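Local coordinates for protein glutathione S-transferase 1 (Ascaris suum, PDB 4Q5F) that conjugates reduced glutathione to a wide range of hydrophobic electrophiles and can also act as a glutathione peroxidase, at residues B[31-36]-B[203-209]; B[103-107]-B[144-148]; B[109-114]-B[140-145]; B[157-161]-B[196-200]. All coordinates share one frame; numbering follows the deposited sequence.

Following the chain from its N terminus, interaction 1 opens first, on helix 27-37 of the thioredoxin-like domain, and closes last, on helix 204-212; it joins the N-terminal and the all-helical C-terminal domains, and the other three contacts all fall within its span. Interactions 2 and 3 lie about 8 Å apart, centre to centre, on the antiparallel pair of helices 94-114 and 129-155; interaction 3 opens later on the first helix, and both close on the same part of helix 129-155, sharing His144 and Leu145. Interaction 4 follows in series, tying the segment after helix 129-155 to helix 191-201. It touches interaction 2 through Met160 and interaction 1 through Tyr159 and Val200.

Interaction 1: B[31-36]-B[203-209]; sequences RLIFHQ and LPNIKKW
Arg31 O is gripped twice by His35, whose ring lies on Trp209 across the contact: His35 N reaches Arg31 O at 3.0 Å in the ordinary helical bond, and His35 ND1 comes to the same Arg31 O, also at 3.0 Å, from above the carbonyl plane. This second bond fixes the rotation of the imidazole; with CG beside the backbone N (chi1 -80°), the ring is directed back toward Arg31 O, one turn earlier. Held this way, the ring makes an offset stack on the six-membered ring of Trp209, with centroids 3.8 Å apart and planes inclined by 14°. A flat, polarisable indole suits this place: it offers a broad face to His35, while Leu32 CD2 comes in at the edge, 3.7 Å from Trp209 CD1. The aliphatic CD of Arg31 lies 4.1 Å from Trp209 CZ2. The polar ends look elsewhere. Arg31 forms salt bridges with Asp43 and Glu28, and Trp209 NE1 bonds to Glu28 as well.

Near the C-terminal end of helix 27-37, Asn205 ND2 donates to Gln36 O at 2.8 Å, and the short amide suits a close approach of the two backbones. Ile206 CD1 packs on Leu32 O at 3.7 Å. The interface between the thioredoxin-like and helical domains is thus a mixed one, in which stacking is oriented by hydrogen bonds rather than left to greasy packing alone.

Interaction 2: B[103-107]-B[144-148]; sequences IFDQF and HLPLL
Ile103 meets Leu148 between helices 94-114 and 129-155, the long antiparallel pair of the all-helical GST C-terminal domain. Their methyls approach closely, Ile103 CD1 lying 3.5 Å from Leu148 CD2. Ile103 manages this because its CG1 branch extends away from the backbone N (chi1 -175°) and then bends, carrying CD1 toward the other helix, the segment axes approaching no closer than 10.6 Å.

Gln106 uses a similar shape. Its chain leaves with CG opposite the backbone N and folds at chi2 (60°), which brings the amide over to the other helix. There Gln106 NE2 stands 3.2 Å from His144 ND1, at the edge of the imidazole, with amide and ring planes 29° apart. The same Gln106 NE2 has Leu147 CD1 at 3.7 Å, so one side chain, long and flexible with a polar tip, serves both a polar and an apolar neighbour. Phe60 of the second subunit packs on Ile103 and Gln106, and Pro59 of that subunit on Leu147, placing this side of the helix pair at the dimer interface. Leu148, branched at CG, suits the inner position: besides Ile103, its CD2 touches Gln106 CG at 4.3 Å and lies 4.4 Å from Phe107 N.

Interaction 3: B[109-114]-B[140-145]; sequences DFMAEL and ARDKHL. With GSH (glutathione), chain C.
Phe110 and His144 interlock between helices 94-114 and 129-155, whose almost antiparallel course, with axes 10.0 Å apart here, forms a core pair of the GST C-terminal domain. Each residue puts aliphatic carbon on the other's ring. Phe110 CA stands over the centre of the His144 imidazole, 3.6 Å from its centroid, and His144 CB lies 3.7 Å from the centroid of the Phe110 ring, over one face toward its rim. The rings themselves, inclined by 23°, have slid past one another and barely overlap, so the two CH-pi contacts carry the pairing. Phe110 reaches across because its CG is opposite the backbone N (chi1 -177°); farther out, Phe110 CE2 meets Leu145 CD2 at 3.8 Å, a broad apolar ring suiting a buried contact with leucine.

The small Ala140 lets Glu113 and Phe110 lie against its methyl, with Ala140 CB 3.8 Å from Glu113 CB. Beyond it the bent Glu113 chain brings OE2 to the edge of the imidazole, where His144 NE2 donates a weak, fairly straight bond to Glu113 OE2 at 3.4 Å. The negative carboxylate would probably favour a proton on that nitrogen.

One turn back, Asp109 faces the dimer partner. It completes a glutathione site to which the second subunit contributes further hydrogen bonds, among them those of Trp51, Lys55 and Ser76 of that chain. An acidic residue suits the ligand's amine, as in other sigma-class enzymes: GSH N1 donates to Asp109 OD2 at 2.5 Å.

Interaction 4: B[157-161]-B[196-200]; sequences SEYMV and YIEHV
The imidazole of His199 has Glu158 CG over one face, 3.7 Å from the ring centroid, and the hydroxyl of Tyr159 at its edge. There His199 NE2 donates a weak, bent bond to Tyr159 OH at 2.8 Å, the two ring planes standing 88° apart. Glu158 CG also lies over a face of the Tyr159 ring, so a single methylene is wedged between two aromatic residues. It gets there because CG sits between the backbone N and the carbonyl carbon (chi1 48°), folding the chain back over the rings. The Glu158 carboxylate also stays close to the imidazole, and a negative charge there would probably favour the protonated imidazole.

At the edge of the Tyr159 ring, Val200 CG2 comes within 3.9 Å of Tyr159 CE1, a compact branched side chain fitting beside a flat one. The Tyr196 ring takes the backbone at its edge instead, with Glu158 O 3.2 Å from Tyr196 CD1. Met160 approaches the same ring obliquely in a Met-aromatic contact: its SD is 5.2 Å from the Tyr196 centroid, while Met160 CE touches Tyr196 CE2 at 3.7 Å. A long, pliant thioether suits this position among several helices, where Met160 also packs on Ile103, Phe151 and Leu152.

The hydroxyl of Tyr196 bonds to Asp169, which Met160 N also reaches weakly. Asp169, in the first turn of helix 167-182, probably corresponds to the aspartate of the N-capping box of GST folds, so the connection after helix 129-155 is fastened to helix 191-201 beside that core element of the C-terminal domain.

Interaction 1: B[31-36]-B[203-209]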
# COMPACT_ATOMS: atom_id res chain seq x y z
N ARG B 31 8.57 -13.50 -7.00
CA ARG B 31 9.48 -14.61 -7.27
C ARG B 31 9.90 -15.29 -5.98
O ARG B 31 9.85 -16.52 -5.87
CB ARG B 31 10.72 -14.11 -8.01
CG ARG B 31 10.46 -13.53 -9.38
CD ARG B 31 11.73 -12.96 -9.99
NE ARG B 31 11.49 -12.33 -11.28
CZ ARG B 31 11.92 -11.12 -11.64
NH1 ARG B 31 12.62 -10.36 -10.81
NH2 ARG B 31 11.63 -10.66 -12.85
N LEU B 32 10.31 -14.48 -5.00
CA LEU B 32 10.74 -14.99 -3.71
C LEU B 32 9.62 -15.79 -3.03
O LEU B 32 9.88 -16.81 -2.39
CB LEU B 32 11.15 -13.83 -2.81
CG LEU B 32 12.49 -13.18 -3.14
CD1 LEU B 32 12.60 -11.81 -2.51
CD2 LEU B 32 13.63 -14.07 -2.67
N ILE B 33 8.39 -15.32 -3.18
CA ILE B 33 7.25 -15.97 -2.56
C ILE B 33 6.96 -17.32 -3.22
O ILE B 33 6.60 -18.28 -2.54
CB ILE B 33 6.00 -15.07 -2.59
CG1 ILE B 33 6.25 -13.81 -1.75
CG2 ILE B 33 4.78 -15.80 -2.03
CD1 ILE B 33 5.27 -12.68 -2.01
N PHE B 34 7.13 -17.39 -4.54
CA PHE B 34 6.98 -18.66 -5.25
C PHE B 34 8.03 -19.66 -4.78
O PHE B 34 7.70 -20.80 -4.41
CB PHE B 34 7.14 -18.48 -6.76
CG PHE B 34 5.93 -17.90 -7.43
CD1 PHE B 34 4.71 -18.55 -7.39
CD2 PHE B 34 6.02 -16.71 -8.14
CE1 PHE B 34 3.60 -18.02 -8.02
CE2 PHE B 34 4.92 -16.18 -8.77
CZ PHE B 34 3.71 -16.83 -8.71
N HIS B 35 9.29 -19.24 -4.79
CA HIS B 35 10.40 -20.14 -4.49
C HIS B 35 10.36 -20.65 -3.06
O HIS B 35 10.71 -21.80 -2.80
CB HIS B 35 11.73 -19.46 -4.80
CG HIS B 35 12.09 -19.48 -6.25
ND1 HIS B 35 11.91 -18.39 -7.08
CD2 HIS B 35 12.59 -20.46 -7.03
CE1 HIS B 35 12.30 -18.70 -8.30
NE2 HIS B 35 12.72 -19.95 -8.30
N GLN B 36 9.93 -19.81 -2.13
CA GLN B 36 9.78 -20.24 -0.74
C GLN B 36 8.78 -21.37 -0.66
O GLN B 36 9.03 -22.41 -0.04
CB GLN B 36 9.32 -19.08 0.14
CG GLN B 36 8.98 -19.48 1.58
CD GLN B 36 10.14 -20.16 2.29
OE1 GLN B 36 11.29 -20.06 1.86
NE2 GLN B 36 9.83 -20.86 3.37
N LEU B 203 17.16 -19.25 4.71
CA LEU B 203 16.13 -20.26 4.49
C LEU B 203 16.49 -21.03 3.22
O LEU B 203 16.82 -20.41 2.20
CB LEU B 203 14.75 -19.61 4.34
CG LEU B 203 14.11 -19.05 5.62
CD1 LEU B 203 12.90 -18.20 5.28
CD2 LEU B 203 13.73 -20.18 6.57
N PRO B 204 16.42 -22.37 3.26
CA PRO B 204 16.91 -23.22 2.16
C PRO B 204 16.43 -22.82 0.76
O PRO B 204 17.26 -22.73 -0.15
CB PRO B 204 16.37 -24.61 2.53
CG PRO B 204 16.28 -24.59 4.00
CD PRO B 204 15.88 -23.19 4.37
N ASN B 205 15.13 -22.61 0.59
CA ASN B 205 14.59 -22.28 -0.73
C ASN B 205 15.00 -20.88 -1.18
O ASN B 205 15.25 -20.65 -2.37
CB ASN B 205 13.07 -22.40 -0.73
CG ASN B 205 12.59 -23.84 -0.61
OD1 ASN B 205 13.32 -24.77 -0.95
ND2 ASN B 205 11.37 -24.02 -0.12
N ILE B 206 15.07 -19.95 -0.24
CA ILE B 206 15.51 -18.59 -0.54
C ILE B 206 17.00 -18.60 -0.83
O ILE B 206 17.46 -17.98 -1.79
CB ILE B 206 15.23 -17.64 0.64
CG1 ILE B 206 13.74 -17.65 1.00
CG2 ILE B 206 15.70 -16.22 0.32
CD1 ILE B 206 12.82 -17.30 -0.15
N LYS B 207 17.75 -19.32 0.00
CA LYS B 207 19.19 -19.42 -0.15
C LYS B 207 19.53 -19.99 -1.52
O LYS B 207 20.46 -19.53 -2.19
CB LYS B 207 19.77 -20.33 0.94
CG LYS B 207 21.28 -20.27 1.05
CD LYS B 207 21.77 -21.17 2.17
N LYS B 208 18.76 -20.99 -1.94
CA LYS B 208 18.93 -21.59 -3.25
C LYS B 208 18.65 -20.57 -4.34
O LYS B 208 19.47 -20.36 -5.23
CB LYS B 208 18.01 -22.80 -3.41
N TRP B 209 17.49 -19.93 -4.26
CA TRP B 209 17.06 -18.97 -5.28
C TRP B 209 18.06 -17.83 -5.47
O TRP B 209 18.37 -17.45 -6.60
CB TRP B 209 15.69 -18.39 -4.92
CG TRP B 209 15.27 -17.29 -5.84
CD1 TRP B 209 14.84 -16.05 -5.49
CD2 TRP B 209 15.24 -17.34 -7.28
NE1 TRP B 209 14.55 -15.31 -6.61
CE2 TRP B 209 14.78 -16.08 -7.72
CE3 TRP B 209 15.55 -18.32 -8.22
CZ2 TRP B 209 14.63 -15.78 -9.07
CZ3 TRP B 209 15.40 -18.02 -9.56
CH2 TRP B 209 14.94 -16.76 -9.98

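Interaction 2: B[103-107]-B[144-148]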
# COMPACT_ATOMS: atom_id res chain seq x y z
N ILE B 103 3.03 -4.13 8.87
CA ILE B 103 4.47 -3.91 8.86
C ILE B 103 4.98 -3.66 7.44
O ILE B 103 5.94 -2.91 7.25
CB ILE B 103 5.24 -5.09 9.50
CG1 ILE B 103 6.74 -4.78 9.58
CG2 ILE B 103 5.01 -6.38 8.72
CD1 ILE B 103 7.09 -3.57 10.44
N PHE B 104 4.35 -4.28 6.45
CA PHE B 104 4.77 -4.08 5.07
C PHE B 104 4.39 -2.69 4.57
O PHE B 104 5.12 -2.09 3.78
CB PHE B 104 4.20 -5.14 4.13
CG PHE B 104 4.72 -5.04 2.73
CD1 PHE B 104 6.00 -5.47 2.42
CD2 PHE B 104 3.94 -4.51 1.72
CE1 PHE B 104 6.49 -5.37 1.13
CE2 PHE B 104 4.42 -4.42 0.42
CZ PHE B 104 5.70 -4.84 0.13
N ASP B 105 3.25 -2.18 5.02
CA ASP B 105 2.83 -0.83 4.68
C ASP B 105 3.80 0.20 5.25
O ASP B 105 4.06 1.23 4.63
CB ASP B 105 1.41 -0.54 5.20
CG ASP B 105 0.33 -1.07 4.27
OD1 ASP B 105 0.65 -1.58 3.18
OD2 ASP B 105 -0.86 -0.96 4.65
N GLN B 106 4.34 -0.07 6.43
CA GLN B 106 5.32 0.82 7.03
C GLN B 106 6.62 0.75 6.24
O GLN B 106 7.28 1.76 6.03
CB GLN B 106 5.57 0.45 8.50
CG GLN B 106 6.53 1.40 9.21
CD GLN B 106 6.02 2.83 9.24
OE1 GLN B 106 4.82 3.07 9.23
NE2 GLN B 106 6.94 3.79 9.28
N PHE B 107 6.97 -0.46 5.81
CA PHE B 107 8.12 -0.64 4.94
C PHE B 107 7.90 0.10 3.63
O PHE B 107 8.84 0.68 3.06
CB PHE B 107 8.35 -2.13 4.67
CG PHE B 107 9.17 -2.40 3.44
CD1 PHE B 107 10.54 -2.27 3.46
CD2 PHE B 107 8.55 -2.80 2.26
CE1 PHE B 107 11.30 -2.52 2.33
CE2 PHE B 107 9.30 -3.05 1.12
CZ PHE B 107 10.67 -2.91 1.16
N HIS B 144 12.97 5.24 10.07
CA HIS B 144 12.18 4.04 9.78
C HIS B 144 12.76 2.74 10.34
O HIS B 144 12.01 1.88 10.80
CB HIS B 144 11.97 3.92 8.28
CG HIS B 144 10.95 4.87 7.74
ND1 HIS B 144 9.60 4.63 7.81
CD2 HIS B 144 11.09 6.08 7.13
CE1 HIS B 144 8.95 5.65 7.26
NE2 HIS B 144 9.83 6.53 6.84
N LEU B 145 14.08 2.59 10.29
CA LEU B 145 14.71 1.36 10.77
C LEU B 145 14.39 1.06 12.24
O LEU B 145 14.07 -0.08 12.57
CB LEU B 145 16.23 1.40 10.55
CG LEU B 145 16.71 1.37 9.10
CD1 LEU B 145 18.23 1.29 9.06
CD2 LEU B 145 16.10 0.22 8.31
N PRO B 146 14.48 2.07 13.12
CA PRO B 146 14.08 1.80 14.50
C PRO B 146 12.64 1.32 14.63
O PRO B 146 12.34 0.51 15.51
CB PRO B 146 14.25 3.16 15.21
CG PRO B 146 14.74 4.12 14.17
CD PRO B 146 15.19 3.35 12.99
N LEU B 147 11.75 1.80 13.76
CA LEU B 147 10.35 1.40 13.80
C LEU B 147 10.17 -0.05 13.33
O LEU B 147 9.35 -0.79 13.88
CB LEU B 147 9.50 2.34 12.95
CG LEU B 147 9.52 3.81 13.39
CD1 LEU B 147 8.83 4.70 12.37
CD2 LEU B 147 8.89 3.98 14.76
N LEU B 148 10.93 -0.45 12.32
CA LEU B 148 10.89 -1.84 11.86
C LEU B 148 11.50 -2.76 12.90
O LEU B 148 11.02 -3.88 13.12
CB LEU B 148 11.65 -1.99 10.53
CG LEU B 148 11.11 -1.28 9.29
CD1 LEU B 148 11.93 -1.66 8.07
CD2 LEU B 148 9.64 -1.59 9.06

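Interaction 3: B[109-114]-B[140-145]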
# COMPACT_ATOMS: atom_id res chain seq x y z
N ASP B 109 6.11 2.86 3.28
CA ASP B 109 6.31 4.28 3.58
C ASP B 109 7.79 4.62 3.54
O ASP B 109 8.19 5.65 3.00
CB ASP B 109 5.74 4.64 4.96
CG ASP B 109 4.23 4.71 4.98
OD1 ASP B 109 3.61 4.75 3.89
OD2 ASP B 109 3.65 4.74 6.09
N PHE B 110 8.60 3.75 4.14
CA PHE B 110 10.05 3.91 4.14
C PHE B 110 10.58 3.95 2.71
O PHE B 110 11.34 4.84 2.34
CB PHE B 110 10.70 2.76 4.90
CG PHE B 110 12.19 2.85 5.02
CD1 PHE B 110 12.84 4.08 4.98
CD2 PHE B 110 12.95 1.71 5.17
CE1 PHE B 110 14.21 4.15 5.09
CE2 PHE B 110 14.33 1.78 5.27
CZ PHE B 110 14.96 3.00 5.23
N MET B 111 10.16 2.99 1.90
CA MET B 111 10.57 2.91 0.50
C MET B 111 10.15 4.14 -0.28
O MET B 111 10.84 4.56 -1.21
CB MET B 111 9.97 1.66 -0.16
CG MET B 111 10.60 0.35 0.28
SD MET B 111 12.33 0.19 -0.21
CE MET B 111 13.16 0.64 1.31
N ALA B 112 9.01 4.73 0.10
CA ALA B 112 8.49 5.90 -0.60
C ALA B 112 9.44 7.09 -0.47
O ALA B 112 9.40 8.02 -1.27
CB ALA B 112 7.11 6.26 -0.07
N GLU B 113 10.30 7.06 0.55
CA GLU B 113 11.28 8.11 0.77
C GLU B 113 12.50 7.87 -0.11
O GLU B 113 13.01 8.80 -0.74
CB GLU B 113 11.73 8.14 2.23
CG GLU B 113 10.61 8.04 3.27
CD GLU B 113 10.22 9.39 3.86
OE1 GLU B 113 10.27 10.40 3.13
OE2 GLU B 113 9.86 9.42 5.06
N LEU B 114 12.94 6.62 -0.17
CA LEU B 114 14.20 6.26 -0.81
C LEU B 114 14.11 6.16 -2.33
O LEU B 114 14.93 6.72 -3.05
CB LEU B 114 14.70 4.93 -0.26
CG LEU B 114 15.07 4.86 1.22
CD1 LEU B 114 15.52 3.45 1.57
CD2 LEU B 114 16.15 5.87 1.56
N ALA B 140 15.73 9.31 6.47
CA ALA B 140 14.70 8.30 6.25
C ALA B 140 15.09 7.01 6.96
O ALA B 140 14.29 6.41 7.68
CB ALA B 140 14.51 8.05 4.77
N ARG B 141 16.33 6.60 6.74
CA ARG B 141 16.91 5.44 7.40
C ARG B 141 16.78 5.54 8.92
O ARG B 141 16.34 4.60 9.58
CB ARG B 141 18.39 5.34 7.02
CG ARG B 141 19.20 4.29 7.76
CD ARG B 141 20.66 4.36 7.35
NE ARG B 141 21.34 5.55 7.87
CZ ARG B 141 22.10 5.57 8.97
NH1 ARG B 141 22.30 4.46 9.68
NH2 ARG B 141 22.67 6.70 9.35
N ASP B 142 17.16 6.69 9.46
CA ASP B 142 17.17 6.90 10.90
C ASP B 142 15.77 6.90 11.50
O ASP B 142 15.59 6.52 12.66
CB ASP B 142 17.90 8.20 11.24
CG ASP B 142 19.39 8.12 10.97
OD1 ASP B 142 19.82 7.18 10.27
OD2 ASP B 142 20.13 9.01 11.43
N LYS B 143 14.77 7.33 10.74
CA LYS B 143 13.40 7.34 11.23
C LYS B 143 12.77 5.95 11.18
O LYS B 143 12.13 5.52 12.14
CB LYS B 143 12.52 8.30 10.42
CG LYS B 143 11.14 8.51 11.05
CD LYS B 143 10.15 9.17 10.10
CE LYS B 143 8.99 9.77 10.88
NZ LYS B 143 7.79 10.02 10.04
N HIS B 144 12.97 5.24 10.07
CA HIS B 144 12.18 4.04 9.78
C HIS B 144 12.76 2.74 10.34
O HIS B 144 12.01 1.88 10.80
CB HIS B 144 11.97 3.92 8.28
CG HIS B 144 10.95 4.87 7.74
ND1 HIS B 144 9.60 4.63 7.81
CD2 HIS B 144 11.09 6.08 7.13
CE1 HIS B 144 8.95 5.65 7.26
NE2 HIS B 144 9.83 6.53 6.84
N LEU B 145 14.08 2.59 10.29
CA LEU B 145 14.71 1.36 10.77
C LEU B 145 14.39 1.06 12.24
O LEU B 145 14.07 -0.08 12.57
CB LEU B 145 16.23 1.40 10.55
CG LEU B 145 16.71 1.37 9.10
CD1 LEU B 145 18.23 1.29 9.06
CD2 LEU B 145 16.10 0.22 8.31
N1 GSH C . 1.14 5.11 6.18
CA1 GSH C . 0.35 5.57 7.27
C1 GSH C . -1.06 5.06 7.13
O11 GSH C . -1.76 4.83 8.15
O12 GSH C . -1.54 4.85 5.98
CB1 GSH C . 0.36 7.09 7.28
CG1 GSH C . -0.26 7.60 8.59
CD1 GSH C . -0.01 9.11 8.75
OE1 GSH C . 0.68 9.70 7.94
N2 GSH C . -0.59 9.81 9.87
CA2 GSH C . -0.38 11.21 10.07
C2 GSH C . 0.13 11.40 11.49
O2 GSH C . -0.01 10.49 12.31
CB2 GSH C . -1.67 11.96 9.91
SG2 GSH C . -2.36 11.65 8.31
N3 GSH C . 0.78 12.63 11.89
CA3 GSH C . 1.26 12.79 13.23
C3 GSH C . 2.68 12.22 13.35
O31 GSH C . 3.14 11.48 12.44
O32 GSH C . 3.38 12.50 14.36

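Interaction 4: B[157-161]-B[196-200]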
# COMPACT_ATOMS: atom_id res chain seq x y z
N SER B 157 10.18 -13.94 18.22
CA SER B 157 10.52 -14.87 17.15
C SER B 157 11.42 -14.13 16.15
O SER B 157 11.66 -12.93 16.30
CB SER B 157 9.25 -15.36 16.46
OG SER B 157 8.65 -14.33 15.70
N GLU B 158 11.89 -14.84 15.14
CA GLU B 158 12.84 -14.28 14.18
C GLU B 158 12.16 -13.47 13.07
O GLU B 158 12.83 -12.91 12.21
CB GLU B 158 13.67 -15.41 13.56
CG GLU B 158 12.83 -16.58 13.07
CD GLU B 158 12.76 -17.72 14.08
OE1 GLU B 158 13.81 -18.35 14.34
OE2 GLU B 158 11.66 -17.98 14.61
N TYR B 159 10.83 -13.41 13.10
CA TYR B 159 10.06 -12.74 12.06
C TYR B 159 9.19 -11.62 12.61
O TYR B 159 8.97 -11.53 13.82
CB TYR B 159 9.20 -13.75 11.30
CG TYR B 159 10.01 -14.93 10.80
CD1 TYR B 159 10.98 -14.75 9.82
CD2 TYR B 159 9.81 -16.21 11.30
CE1 TYR B 159 11.73 -15.82 9.36
CE2 TYR B 159 10.56 -17.28 10.84
CZ TYR B 159 11.52 -17.07 9.87
OH TYR B 159 12.27 -18.13 9.41
N MET B 160 8.71 -10.76 11.72
CA MET B 160 7.89 -9.61 12.11
C MET B 160 6.63 -10.09 12.81
O MET B 160 6.25 -9.55 13.85
CB MET B 160 7.52 -8.77 10.88
CG MET B 160 8.69 -7.99 10.30
SD MET B 160 9.36 -6.80 11.48
CE MET B 160 10.77 -6.18 10.57
N VAL B 161 5.98 -11.09 12.23
CA VAL B 161 4.76 -11.65 12.79
C VAL B 161 4.87 -13.18 12.83
O VAL B 161 5.33 -13.80 11.87
CB VAL B 161 3.52 -11.28 11.94
CG1 VAL B 161 2.24 -11.63 12.71
CG2 VAL B 161 3.55 -9.80 11.52
N TYR B 196 17.97 -10.57 11.30
CA TYR B 196 16.69 -10.83 10.66
C TYR B 196 16.83 -11.06 9.16
O TYR B 196 16.23 -11.97 8.60
CB TYR B 196 15.76 -9.65 10.95
CG TYR B 196 14.49 -9.58 10.14
CD1 TYR B 196 13.57 -10.62 10.14
CD2 TYR B 196 14.19 -8.45 9.40
CE1 TYR B 196 12.40 -10.54 9.41
CE2 TYR B 196 13.02 -8.36 8.66
CZ TYR B 196 12.13 -9.41 8.67
OH TYR B 196 10.97 -9.32 7.95
N ILE B 197 17.64 -10.23 8.52
CA ILE B 197 17.90 -10.35 7.09
C ILE B 197 18.76 -11.58 6.80
O ILE B 197 18.55 -12.28 5.81
CB ILE B 197 18.58 -9.09 6.53
CG1 ILE B 197 17.64 -7.89 6.65
CG2 ILE B 197 18.99 -9.27 5.07
CD1 ILE B 197 18.32 -6.55 6.49
N GLU B 198 19.72 -11.85 7.68
CA GLU B 198 20.59 -13.02 7.53
C GLU B 198 19.77 -14.30 7.62
O GLU B 198 19.96 -15.23 6.84
CB GLU B 198 21.67 -13.02 8.61
CG GLU B 198 22.77 -14.05 8.40
CD GLU B 198 23.60 -14.28 9.64
OE1 GLU B 198 23.10 -14.92 10.59
OE2 GLU B 198 24.76 -13.82 9.68
N HIS B 199 18.85 -14.33 8.58
CA HIS B 199 18.03 -15.50 8.84
C HIS B 199 17.16 -15.87 7.64
O HIS B 199 17.26 -16.97 7.10
CB HIS B 199 17.14 -15.26 10.06
CG HIS B 199 16.29 -16.43 10.44
ND1 HIS B 199 16.43 -17.10 11.63
CD2 HIS B 199 15.27 -17.04 9.77
CE1 HIS B 199 15.54 -18.08 11.69
NE2 HIS B 199 14.83 -18.07 10.57
N VAL B 200 16.29 -14.94 7.23
CA VAL B 200 15.34 -15.17 6.15
C VAL B 200 16.04 -15.65 4.88
O VAL B 200 15.57 -16.55 4.20
CB VAL B 200 14.53 -13.89 5.84
CG1 VAL B 200 13.59 -14.09 4.63
CG2 VAL B 200 13.76 -13.43 7.08